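Local coordinates for inorganic pyrophosphatase (Thermus thermophilus, PDB 2PRD), which probably catalyses the magnesium-dependent hydrolysis of inorganic pyrophosphate to two phosphate ions, as a homohexamer of the PPase family, at residues L41-P46 with K146-K151; Q119-G122 with V128-E131; D67-L72 with L162-A167. One frame throughout, in Å; residues are numbered along the deposited sequence.

Contact 1. Residues L41-P46 with K146-K151. With SO4 (sulfate ion), chain B.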
loop_
_atom_site.group_PDB
_atom_site.type_symbol
_atom_site.label_atom_id
_atom_site.label_comp_id
_atom_site.label_asym_id
_atom_site.label_seq_id
_atom_site.Cartn_x
_atom_site.Cartn_y
_atom_site.Cartn_z
ATOM N N LEU A 41 6.401 -17.005 11.662
ATOM C CA LEU A 41 6.309 -17.111 10.180
ATOM C C LEU A 41 6.647 -18.556 9.855
ATOM O O LEU A 41 7.741 -19.003 10.173
ATOM C CB LEU A 41 7.290 -16.190 9.498
ATOM C CG LEU A 41 7.273 -16.412 7.964
ATOM C CD1 LEU A 41 6.264 -15.368 7.438
ATOM C CD2 LEU A 41 8.651 -16.250 7.412
ATOM N N ASP A 42 5.659 -19.211 9.270
ATOM C CA ASP A 42 5.881 -20.617 8.903
ATOM C C ASP A 42 6.711 -20.617 7.641
ATOM O O ASP A 42 7.718 -21.337 7.503
ATOM C CB ASP A 42 4.493 -21.239 8.755
ATOM C CG ASP A 42 4.742 -22.688 8.347
ATOM O OD1 ASP A 42 5.245 -23.453 9.207
ATOM O OD2 ASP A 42 4.484 -22.967 7.168
ATOM N N ARG A 43 6.355 -19.730 6.694
ATOM C CA ARG A 43 7.172 -19.663 5.473
ATOM C C ARG A 43 6.577 -18.594 4.574
ATOM O O ARG A 43 5.452 -18.207 4.843
ATOM C CB ARG A 43 7.104 -20.976 4.693
ATOM C CG ARG A 43 5.800 -21.200 3.924
ATOM C CD ARG A 43 5.689 -22.607 3.402
ATOM N NE ARG A 43 4.477 -22.903 2.654
ATOM C CZ ARG A 43 3.295 -23.274 3.109
ATOM N NH1 ARG A 43 3.053 -23.433 4.421
ATOM N NH2 ARG A 43 2.279 -23.545 2.316
ATOM N N VAL A 44 7.344 -18.240 3.579
ATOM C CA VAL A 44 6.949 -17.301 2.513
ATOM C C VAL A 44 6.603 -18.181 1.318
ATOM O O VAL A 44 7.395 -19.047 0.973
ATOM C CB VAL A 44 8.074 -16.322 2.186
ATOM C CG1 VAL A 44 7.700 -15.266 1.155
ATOM C CG2 VAL A 44 8.522 -15.599 3.448
ATOM N N LEU A 45 5.416 -18.021 0.759
ATOM C CA LEU A 45 4.992 -18.841 -0.402
ATOM C C LEU A 45 6.044 -18.656 -1.500
ATOM O O LEU A 45 6.410 -17.516 -1.759
ATOM C CB LEU A 45 3.620 -18.389 -0.861
ATOM C CG LEU A 45 2.414 -18.429 0.039
ATOM C CD1 LEU A 45 1.194 -17.898 -0.740
ATOM C CD2 LEU A 45 2.123 -19.848 0.549
ATOM N N PRO A 46 6.459 -19.773 -2.119
ATOM C CA PRO A 46 7.485 -19.722 -3.132
ATOM C C PRO A 46 7.086 -19.170 -4.491
ATOM O O PRO A 46 7.992 -18.775 -5.240
ATOM C CB PRO A 46 8.017 -21.142 -3.144
ATOM C CG PRO A 46 6.809 -21.987 -2.749
ATOM C CD PRO A 46 6.038 -21.143 -1.763
ATOM N N LYS A 146 9.632 -31.291 -1.639
ATOM C CA LYS A 146 9.644 -31.207 -0.174
ATOM C C LYS A 146 8.502 -32.051 0.390
ATOM O O LYS A 146 8.171 -32.035 1.577
ATOM C CB LYS A 146 9.651 -29.761 0.314
ATOM C CG LYS A 146 10.802 -28.948 -0.267
ATOM C CD LYS A 146 11.098 -27.667 0.498
ATOM C CE LYS A 146 12.526 -27.195 0.201
ATOM N NZ LYS A 146 12.833 -25.841 0.748
ATOM N N GLY A 147 7.922 -32.855 -0.503
ATOM C CA GLY A 147 6.849 -33.774 -0.284
ATOM C C GLY A 147 5.487 -33.196 0.027
ATOM O O GLY A 147 4.691 -33.929 0.659
ATOM N N LYS A 148 5.210 -31.951 -0.369
ATOM C CA LYS A 148 3.889 -31.350 -0.128
ATOM C C LYS A 148 3.025 -31.510 -1.374
ATOM O O LYS A 148 3.539 -31.473 -2.509
ATOM C CB LYS A 148 3.955 -29.896 0.266
ATOM C CG LYS A 148 4.776 -29.509 1.497
ATOM C CD LYS A 148 4.468 -28.051 1.818
ATOM C CE LYS A 148 5.141 -27.562 3.081
ATOM N NZ LYS A 148 4.526 -26.303 3.601
ATOM N N TRP A 149 1.725 -31.701 -1.146
ATOM C CA TRP A 149 0.810 -31.834 -2.290
ATOM C C TRP A 149 -0.622 -31.573 -1.842
ATOM O O TRP A 149 -0.856 -31.631 -0.637
ATOM C CB TRP A 149 0.906 -33.110 -3.075
ATOM C CG TRP A 149 0.635 -34.361 -2.315
ATOM C CD1 TRP A 149 1.588 -35.239 -1.878
ATOM C CD2 TRP A 149 -0.626 -34.903 -1.906
ATOM N NE1 TRP A 149 0.995 -36.276 -1.201
ATOM C CE2 TRP A 149 -0.362 -36.089 -1.197
ATOM C CE3 TRP A 149 -1.955 -34.492 -2.038
ATOM C CZ2 TRP A 149 -1.373 -36.874 -0.637
ATOM C CZ3 TRP A 149 -2.956 -35.272 -1.472
ATOM C CH2 TRP A 149 -2.664 -36.458 -0.785
ATOM N N VAL A 150 -1.445 -31.250 -2.838
ATOM C CA VAL A 150 -2.847 -30.930 -2.615
ATOM C C VAL A 150 -3.760 -31.173 -3.805
ATOM O O VAL A 150 -3.390 -30.810 -4.916
ATOM C CB VAL A 150 -3.016 -29.416 -2.267
ATOM C CG1 VAL A 150 -4.503 -29.089 -2.167
ATOM C CG2 VAL A 150 -2.324 -29.093 -0.962
ATOM N N LYS A 151 -4.941 -31.716 -3.538
ATOM C CA LYS A 151 -5.956 -31.915 -4.554
ATOM C C LYS A 151 -7.312 -31.468 -4.014
ATOM O O LYS A 151 -7.639 -31.789 -2.863
ATOM C CB LYS A 151 -6.056 -33.308 -5.128
ATOM C CG LYS A 151 -6.539 -33.144 -6.577
ATOM C CD LYS A 151 -7.716 -34.052 -6.888
ATOM C CE LYS A 151 -8.156 -33.839 -8.343
ATOM N NZ LYS A 151 -8.452 -35.121 -9.060
HETATM S S SO4 B . -0.510 -25.102 4.876
HETATM O O1 SO4 B . -0.441 -26.589 4.693
HETATM O O2 SO4 B . -0.459 -24.452 3.517
HETATM O O3 SO4 B . -1.600 -24.541 5.720
HETATM O O4 SO4 B . 0.784 -24.753 5.605
HETATM O O HOH W 1 6.361 -24.769 5.577
#
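The predicted substrate pocket of this PPase-family enzyme is the setting: Arg43, which is predicted to bind substrate, meets Lys148 beside a bound sulfate. That ion probably comes from the crystallisation liquor, and as a tetrahedral oxyanion it may mark where a substrate phosphate sits. Lys148 and Arg43 reach in from opposite directions. The lysine, its chain extended beyond CG, sets NZ over one face of the guanidinium, 3.2 Å above the plane and over its centre. NZ and NH1, 3.3 Å apart, are both donors and do not bond to each other; they belong to a pocket made for an anion, whose charge would probably offset theirs.

The edge of the guanidinium handles the anions. Arg43 NH2 gives an almost straight bond to sulfate O2, with an N-H...O angle of 179° at 3.1 Å, while NH1 reaches sulfate O4 at 2.9 Å. NH1 also forms a salt bridge with Asp42 OD2 at 3.1 Å, only 3° out of the guanidinium plane, and Glu143 forms another with NE. With three acceptor groups around its edge, the guanidinium has little freedom to rotate. Asp42 and Arg43 both face Lys29 in a classic beta bulge of strand 38-44, consistent with the two neighbouring side chains lying on the same side, where OD2 can bond NH1. Arg43 CG lies between the backbone N and the carbonyl carbon (chi1 75°), and from there the chain runs out straight to NE.

Tyr139 and Lys140 also hydrogen-bond the sulfate, and Tyr139 packs on Arg43. Between Asp42 and Lys148 a single water closes the link: it donates to Asp42 OD2 and accepts from Lys148 NZ at 3.1 Å.

Contact 2. Residues Q119-G122 with V128-E131; sequences QDIG and VKQE
Lys129 NZ donates a hydrogen bond to the backbone oxygen of Ile121, 2.9 Å away, and this is the one polar link between the loop at 119-122 and the helical residues 128-131. The ammonium does not approach along a lone pair: it stands 47° out of the carbonyl plane, with a C=O...N angle of 127°. Two bends in the lysine chain, at chi3 (-87°) and chi4, turn its end back toward the residues that precede its own helix. NZ has a second, weak hydrogen bond to the backbone oxygen of Val124, so one ammonium group ties together two carbonyls of the chain leading into the helix.

Van der Waals contact is slight. Lys129 NZ lies 4.4 Å from Ile121 CG1 and 4.0 Å from Gly122 CA, while the two backbones stay well apart, with 9.1 Å between the CA atoms of Ile121 and Lys129. The long side chain therefore does the bridging.

Within the loop a side-chain bond holds the backbone at Ile121, just before the carbonyl that Lys129 uses. Asp120 OD1 accepts from Ile121 N at 2.9 Å, on the anti side of the carboxylate and somewhat out of its plane, and also takes the backbone N-H of Arg158. Further along the helix, Glu131 forms a salt bridge with Arg114 of a neighbouring subunit.

The contact lies at the surface, away from the predicted substrate and metal sites. The 3-10 turn that starts at Ile121 comes just before helix 126-138, and the side chains of Ile121 and Lys129 both rest on Trp155, so strand 150-156 supports both side chains.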
loop_
_atom_site.group_PDB
_atom_site.type_symbol
_atom_site.label_atom_id
_atom_site.label_comp_id
_atom_site.label_asym_id
_atom_site.label_seq_id
_atom_site.Cartn_x
_atom_site.Cartn_y
_atom_site.Cartn_z
ATOM N N GLN A 119 -24.936 -15.934 1.873
ATOM C CA GLN A 119 -25.550 -16.744 2.911
ATOM C C GLN A 119 -25.340 -18.220 2.723
ATOM O O GLN A 119 -25.413 -18.987 3.715
ATOM C CB GLN A 119 -26.992 -16.231 3.070
ATOM C CG GLN A 119 -27.171 -14.792 3.560
ATOM C CD GLN A 119 -27.221 -14.489 5.037
ATOM O OE1 GLN A 119 -27.631 -15.291 5.915
ATOM N NE2 GLN A 119 -26.822 -13.252 5.485
ATOM N N ASP A 120 -24.971 -18.627 1.515
ATOM C CA ASP A 120 -24.723 -20.061 1.262
ATOM C C ASP A 120 -23.629 -20.083 0.212
ATOM O O ASP A 120 -23.353 -18.986 -0.291
ATOM C CB ASP A 120 -25.984 -20.780 0.873
ATOM C CG ASP A 120 -26.061 -22.234 1.247
ATOM O OD1 ASP A 120 -25.043 -22.947 1.383
ATOM O OD2 ASP A 120 -27.215 -22.739 1.366
ATOM N N ILE A 121 -23.109 -21.268 -0.045
ATOM C CA ILE A 121 -21.986 -21.420 -0.981
ATOM C C ILE A 121 -22.352 -20.974 -2.374
ATOM O O ILE A 121 -21.547 -20.413 -3.131
ATOM C CB ILE A 121 -21.395 -22.820 -0.868
ATOM C CG1 ILE A 121 -19.979 -22.927 -1.435
ATOM C CG2 ILE A 121 -22.259 -23.881 -1.565
ATOM C CD1 ILE A 121 -18.985 -22.072 -0.660
ATOM N N GLY A 122 -23.613 -21.163 -2.732
ATOM C CA GLY A 122 -24.094 -20.807 -4.078
ATOM C C GLY A 122 -24.057 -19.308 -4.269
ATOM O O GLY A 122 -24.282 -18.844 -5.389
ATOM N N VAL A 128 -14.834 -16.397 -8.153
ATOM C CA VAL A 128 -14.171 -16.421 -6.850
ATOM C C VAL A 128 -13.889 -17.841 -6.417
ATOM O O VAL A 128 -12.750 -18.184 -6.009
ATOM C CB VAL A 128 -14.974 -15.669 -5.774
ATOM C CG1 VAL A 128 -14.234 -15.769 -4.450
ATOM C CG2 VAL A 128 -15.190 -14.232 -6.188
ATOM N N LYS A 129 -14.852 -18.747 -6.506
ATOM C CA LYS A 129 -14.597 -20.132 -6.187
ATOM C C LYS A 129 -13.492 -20.744 -7.048
ATOM O O LYS A 129 -12.738 -21.625 -6.587
ATOM C CB LYS A 129 -15.883 -20.980 -6.479
ATOM C CG LYS A 129 -16.901 -20.727 -5.369
ATOM C CD LYS A 129 -17.991 -21.780 -5.374
ATOM C CE LYS A 129 -19.117 -21.364 -6.326
ATOM N NZ LYS A 129 -20.417 -21.453 -5.577
ATOM N N GLN A 130 -13.347 -20.286 -8.297
ATOM C CA GLN A 130 -12.314 -20.875 -9.177
ATOM C C GLN A 130 -10.909 -20.398 -8.767
ATOM O O GLN A 130 -9.902 -21.094 -8.976
ATOM C CB GLN A 130 -12.478 -20.517 -10.596
ATOM C CG GLN A 130 -13.332 -20.841 -11.722
ATOM C CD GLN A 130 -12.790 -20.108 -12.979
ATOM O OE1 GLN A 130 -12.796 -20.795 -14.016
ATOM N NE2 GLN A 130 -12.325 -18.851 -12.815
ATOM N N GLU A 131 -10.886 -19.141 -8.309
ATOM C CA GLU A 131 -9.652 -18.507 -7.843
ATOM C C GLU A 131 -9.162 -19.256 -6.617
ATOM O O GLU A 131 -7.970 -19.591 -6.506
ATOM C CB GLU A 131 -9.865 -17.004 -7.573
ATOM C CG GLU A 131 -8.536 -16.291 -7.231
ATOM C CD GLU A 131 -8.807 -14.859 -6.757
ATOM O OE1 GLU A 131 -9.935 -14.646 -6.299
ATOM O OE2 GLU A 131 -7.958 -13.967 -6.921
#

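Contact 3. Residues D67-L72 with L162-A167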
loop_
_atom_site.group_PDB
_atom_site.type_symbol
_atom_site.label_atom_id
_atom_site.label_comp_id
_atom_site.label_asym_id
_atom_site.label_seq_id
_atom_site.Cartn_x
_atom_site.Cartn_y
_atom_site.Cartn_z
ATOM N N ASP A 67 -5.764 -30.883 14.483
ATOM C CA ASP A 67 -5.604 -29.379 14.615
ATOM C C ASP A 67 -6.975 -28.753 14.660
ATOM O O ASP A 67 -7.974 -29.429 14.333
ATOM C CB ASP A 67 -4.791 -28.889 13.436
ATOM C CG ASP A 67 -3.288 -29.029 13.633
ATOM O OD1 ASP A 67 -2.772 -28.583 14.688
ATOM O OD2 ASP A 67 -2.629 -29.567 12.707
ATOM N N PRO A 68 -7.090 -27.508 15.050
ATOM C CA PRO A 68 -8.415 -26.852 15.046
ATOM C C PRO A 68 -8.935 -26.812 13.623
ATOM O O PRO A 68 -8.121 -27.055 12.712
ATOM C CB PRO A 68 -8.148 -25.496 15.615
ATOM C CG PRO A 68 -6.782 -25.538 16.213
ATOM C CD PRO A 68 -6.018 -26.573 15.391
ATOM N N LEU A 69 -10.233 -26.549 13.440
ATOM C CA LEU A 69 -10.748 -26.460 12.031
ATOM C C LEU A 69 -10.289 -25.161 11.365
ATOM O O LEU A 69 -10.455 -24.053 11.920
ATOM C CB LEU A 69 -12.247 -26.552 12.148
ATOM C CG LEU A 69 -13.190 -26.571 10.972
ATOM C CD1 LEU A 69 -13.027 -27.788 10.055
ATOM C CD2 LEU A 69 -14.632 -26.517 11.503
ATOM N N ASP A 70 -9.675 -25.220 10.189
ATOM C CA ASP A 70 -9.178 -24.091 9.405
ATOM C C ASP A 70 -10.237 -23.459 8.497
ATOM O O ASP A 70 -11.139 -24.201 8.111
ATOM C CB ASP A 70 -8.199 -24.659 8.324
ATOM C CG ASP A 70 -6.839 -24.772 8.957
ATOM O OD1 ASP A 70 -6.696 -24.060 9.971
ATOM O OD2 ASP A 70 -6.016 -25.543 8.462
ATOM N N GLY A 71 -10.070 -22.214 8.102
ATOM C CA GLY A 71 -11.075 -21.634 7.199
ATOM C C GLY A 71 -10.569 -20.410 6.476
ATOM O O GLY A 71 -9.610 -19.815 6.944
ATOM N N LEU A 72 -11.248 -20.099 5.388
ATOM C CA LEU A 72 -10.946 -18.939 4.536
ATOM C C LEU A 72 -12.075 -17.936 4.566
ATOM O O LEU A 72 -13.219 -18.320 4.326
ATOM C CB LEU A 72 -10.725 -19.494 3.129
ATOM C CG LEU A 72 -9.841 -18.583 2.278
ATOM C CD1 LEU A 72 -8.374 -18.801 2.643
ATOM C CD2 LEU A 72 -10.052 -18.831 0.805
ATOM N N LEU A 162 -21.950 -26.600 8.692
ATOM C CA LEU A 162 -22.410 -26.487 10.078
ATOM C C LEU A 162 -22.243 -27.803 10.825
ATOM O O LEU A 162 -21.877 -27.832 11.999
ATOM C CB LEU A 162 -23.809 -25.908 10.192
ATOM C CG LEU A 162 -24.056 -24.520 9.604
ATOM C CD1 LEU A 162 -25.539 -24.209 9.641
ATOM C CD2 LEU A 162 -23.255 -23.414 10.247
ATOM N N GLU A 163 -22.488 -28.875 10.121
ATOM C CA GLU A 163 -22.343 -30.229 10.656
ATOM C C GLU A 163 -20.892 -30.476 11.002
ATOM O O GLU A 163 -20.632 -31.133 12.013
ATOM C CB GLU A 163 -22.852 -31.268 9.666
ATOM C CG GLU A 163 -24.359 -31.464 9.647
ATOM C CD GLU A 163 -24.921 -31.573 11.062
ATOM O OE1 GLU A 163 -24.334 -32.291 11.912
ATOM O OE2 GLU A 163 -25.961 -30.920 11.332
ATOM N N GLU A 164 -19.971 -29.981 10.214
ATOM C CA GLU A 164 -18.527 -30.205 10.485
ATOM C C GLU A 164 -18.110 -29.298 11.620
ATOM O O GLU A 164 -17.317 -29.652 12.507
ATOM C CB GLU A 164 -17.749 -29.944 9.211
ATOM C CG GLU A 164 -16.245 -29.829 9.394
ATOM C CD GLU A 164 -15.586 -31.193 9.360
ATOM O OE1 GLU A 164 -16.317 -32.170 9.090
ATOM O OE2 GLU A 164 -14.361 -31.277 9.574
ATOM N N VAL A 165 -18.662 -28.077 11.564
ATOM C CA VAL A 165 -18.320 -27.164 12.706
ATOM C C VAL A 165 -18.725 -27.790 14.013
ATOM O O VAL A 165 -17.950 -27.881 14.992
ATOM C CB VAL A 165 -18.941 -25.827 12.384
ATOM C CG1 VAL A 165 -18.584 -24.836 13.481
ATOM C CG2 VAL A 165 -18.425 -25.345 11.015
ATOM N N ARG A 166 -19.990 -28.218 14.111
ATOM C CA ARG A 166 -20.568 -28.869 15.280
ATOM C C ARG A 166 -19.735 -30.070 15.732
ATOM O O ARG A 166 -19.557 -30.309 16.932
ATOM C CB ARG A 166 -21.946 -29.439 14.934
ATOM C CG ARG A 166 -23.110 -28.575 15.106
ATOM C CD ARG A 166 -24.492 -29.210 14.990
ATOM N NE ARG A 166 -25.453 -28.154 15.359
ATOM C CZ ARG A 166 -26.132 -27.304 14.633
ATOM N NH1 ARG A 166 -26.054 -27.290 13.304
ATOM N NH2 ARG A 166 -26.931 -26.395 15.233
ATOM N N ALA A 167 -19.307 -30.879 14.765
ATOM C CA ALA A 167 -18.511 -32.065 15.081
ATOM C C ALA A 167 -17.135 -31.715 15.594
ATOM O O ALA A 167 -16.671 -32.423 16.509
ATOM C CB ALA A 167 -18.411 -33.052 13.923
#
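Leu69 and Val165 have the nearest backbones, their CA atoms 7.6 Å apart, where residues 67-72 pass helix 158-173. Leu69 spans this gap with its two methyls divided between successive helix residues. CD2 meets Val165, lying 3.9 Å from CA and 4.0 Å from CG2, and the two side chains cross at about a right angle. CD1 turns to Glu164 and touches CG at 3.9 Å and OE2 at 3.8 Å. The glutamate chain bends at chi2 (86°), which folds its carboxylate back beside the leucine methyl. Val105 of strand 101-109 packs against both Leu69 and Val165, so the helix is seated on the sheet through a small apolar cluster, with the aliphatic part of Glu164 flanking it.

Asp70, the next residue in the chain, is a predicted ligand of two magnesium ions, and its OD2 is held by Lys104 and Tyr55. No hydrogen bond or salt bridge joins the two segments: between them the contact is van der Waals only, and the Glu164 carboxylate meets Leu69 only as a neighbour of its methyl.

Along the chain the segments come in the order 41-46, 67-72, 119-122, 128-131, 146-151, 162-167, so those of contacts 1 and 3 alternate while contact 2 is a local closure lying within both. Contact 1 joins the hairpin of strands 28-33 and 38-44 to residues 146-151, which lead into strand 150-156 of the main mixed sheet. Contact 3, its centre 22 Å from that of contact 1, sets helix 158-173 against the same main sheet, beside the predicted magnesium ligand Asp70. Contact 2, centred 24 Å from contact 1 and 17 Å from contact 3, sits at the start of helix 126-138, which precedes strand 150-156. No two contacts touch.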